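Local coordinates for ferric enterobactin receptor PIRA (PDB 5FP2), which probably imports ferric enterobactin across the outer membrane of Pseudomonas aeruginosa as a TonB-dependent receptor, at residues Glu623-Gln628 against Ala666-Ser671. Numbering follows the deposited sequence.
Sequences ERLSTQ and AGYTFS
Arg624 crosses Tyr668 and passes Thr669 near the short turns that join antiparallel strands of the transporter's barrel, an example of how neighbouring barrel strands are zipped by backbone bonds while side chains pack across them. The arginine chain, extended from CG to NE, runs alongside Thr669 O, with CB, CG and CD all near that oxygen. Its CB approaches Tyr668 CE1 and its CD comes 3.3 Å from Tyr668 OH, so aliphatic carbons, rather than the guanidinium, meet the phenol. Guanidinium and ring planes stand 52° apart. Thr669 O also sits at the edge of the guanidinium, near its plane, a close approach and not a hydrogen bond. Thr669 N gives a hydrogen bond to Arg624 O, 3.1 Å long.

Leu625 shares a face of the sheet with Tyr668. Its CB reaches the edge of the ring, 4.0 Å from Tyr668 CD1. The first torsion (chi1 179°) holds the leucine CG beside the carbonyl carbon, and the second turns CD1 to within 3.3 Å of Gly667 O. Tyr668 also lays CD2 over the centre of the Phe670 ring, 3.4 Å above its plane.

At Ser626 and Gly667 the strands form a hydrogen-bonded pair. Ser626 N donates to Gly667 O at 3.1 Å. In return, Gly667 N donates to Ser626 O at 3.0 Å. Thr627 then faces Ala666 as a non-hydrogen-bonded pair, where its CG2 and Ala666 CB meet loosely.

The ladder continues on both flanks: Thr627 bonds through its backbone to Trp619 of strand 610-619, and Ala666 and Tyr668 bond to Gly678 and Val676 of strand 674-681. Gln628 NE2 hydrogen-bonds Asp618 OD2. Ser626 and Gln628 both touch Lys50 of helix 45-50 in the plug domain, which marks their face as the inward one of the 22-stranded barrel, packed against the plug.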
# COMPACT_ATOMS: atom_id res chain seq x y z
N GLU A 623 20.54 -21.83 10.26
CA GLU A 623 20.75 -20.38 10.28
C GLU A 623 20.62 -19.84 8.87
O GLU A 623 19.94 -18.85 8.64
CB GLU A 623 22.13 -20.02 10.82
CG GLU A 623 22.44 -20.53 12.23
CD GLU A 623 22.15 -19.52 13.33
OE1 GLU A 623 22.11 -18.30 13.07
OE2 GLU A 623 22.04 -19.96 14.51
N ARG A 624 21.23 -20.53 7.91
CA ARG A 624 21.38 -20.01 6.55
C ARG A 624 20.28 -20.52 5.62
O ARG A 624 19.95 -19.85 4.64
CB ARG A 624 22.78 -20.35 6.00
CG ARG A 624 23.90 -19.95 6.94
CD ARG A 624 25.27 -19.98 6.31
NE ARG A 624 26.20 -19.13 7.06
CZ ARG A 624 27.13 -19.58 7.89
NH1 ARG A 624 27.33 -20.88 8.03
NH2 ARG A 624 27.89 -18.73 8.57
N LEU A 625 19.72 -21.69 5.90
CA LEU A 625 18.81 -22.33 4.95
C LEU A 625 17.34 -22.32 5.40
O LEU A 625 17.00 -22.67 6.53
CB LEU A 625 19.24 -23.78 4.71
CG LEU A 625 18.31 -24.53 3.75
CD1 LEU A 625 18.37 -23.94 2.35
CD2 LEU A 625 18.68 -26.00 3.72
N SER A 626 16.46 -22.02 4.45
CA SER A 626 15.10 -21.63 4.77
C SER A 626 14.13 -22.11 3.68
O SER A 626 14.41 -22.02 2.50
CB SER A 626 15.03 -20.11 4.92
OG SER A 626 13.74 -19.63 4.58
N THR A 627 12.98 -22.65 4.09
CA THR A 627 12.08 -23.30 3.13
C THR A 627 10.60 -23.02 3.38
O THR A 627 10.13 -23.10 4.51
CB THR A 627 12.24 -24.85 3.10
OG1 THR A 627 13.45 -25.26 3.75
CG2 THR A 627 12.24 -25.34 1.66
N GLN A 628 9.89 -22.68 2.31
CA GLN A 628 8.46 -22.42 2.36
C GLN A 628 7.71 -23.38 1.47
O GLN A 628 8.11 -23.66 0.34
CB GLN A 628 8.14 -20.98 1.90
CG GLN A 628 7.79 -20.06 3.05
CD GLN A 628 7.83 -18.57 2.72
OE1 GLN A 628 7.97 -18.13 1.56
NE2 GLN A 628 7.76 -17.76 3.78
N ALA A 666 12.80 -21.90 -1.74
CA ALA A 666 14.01 -22.17 -0.95
C ALA A 666 14.94 -20.98 -0.99
O ALA A 666 14.96 -20.25 -1.96
CB ALA A 666 14.74 -23.40 -1.47
N GLY A 667 15.71 -20.81 0.09
CA GLY A 667 16.62 -19.69 0.19
C GLY A 667 17.88 -20.05 0.96
O GLY A 667 17.81 -20.75 1.97
N TYR A 668 19.02 -19.56 0.48
CA TYR A 668 20.25 -19.73 1.22
C TYR A 668 20.98 -18.42 1.37
O TYR A 668 20.98 -17.60 0.45
CB TYR A 668 21.15 -20.76 0.54
CG TYR A 668 22.30 -21.18 1.41
CD1 TYR A 668 22.10 -22.09 2.43
CD2 TYR A 668 23.57 -20.60 1.26
CE1 TYR A 668 23.14 -22.44 3.27
CE2 TYR A 668 24.62 -20.98 2.07
CZ TYR A 668 24.40 -21.89 3.09
OH TYR A 668 25.42 -22.23 3.94
N THR A 669 21.59 -18.23 2.53
CA THR A 669 22.37 -17.02 2.82
C THR A 669 23.83 -17.36 3.11
O THR A 669 24.13 -17.95 4.14
CB THR A 669 21.81 -16.29 4.04
OG1 THR A 669 20.38 -16.41 4.05
CG2 THR A 669 22.17 -14.83 4.01
N PHE A 670 24.73 -16.94 2.23
CA PHE A 670 26.15 -17.30 2.36
C PHE A 670 26.83 -16.41 3.38
O PHE A 670 27.80 -16.82 4.01
CB PHE A 670 26.87 -17.18 1.03
CG PHE A 670 26.41 -18.16 0.01
CD1 PHE A 670 25.24 -17.94 -0.71
CD2 PHE A 670 27.09 -19.35 -0.18
CE1 PHE A 670 24.74 -18.89 -1.58
CE2 PHE A 670 26.59 -20.32 -1.03
CZ PHE A 670 25.40 -20.09 -1.72
N SER A 671 26.30 -15.20 3.55
CA SER A 671 27.02 -14.10 4.17
C SER A 671 26.18 -12.83 4.10
O SER A 671 25.13 -12.79 3.44
CB SER A 671 28.32 -13.85 3.43
OG SER A 671 28.03 -13.61 2.06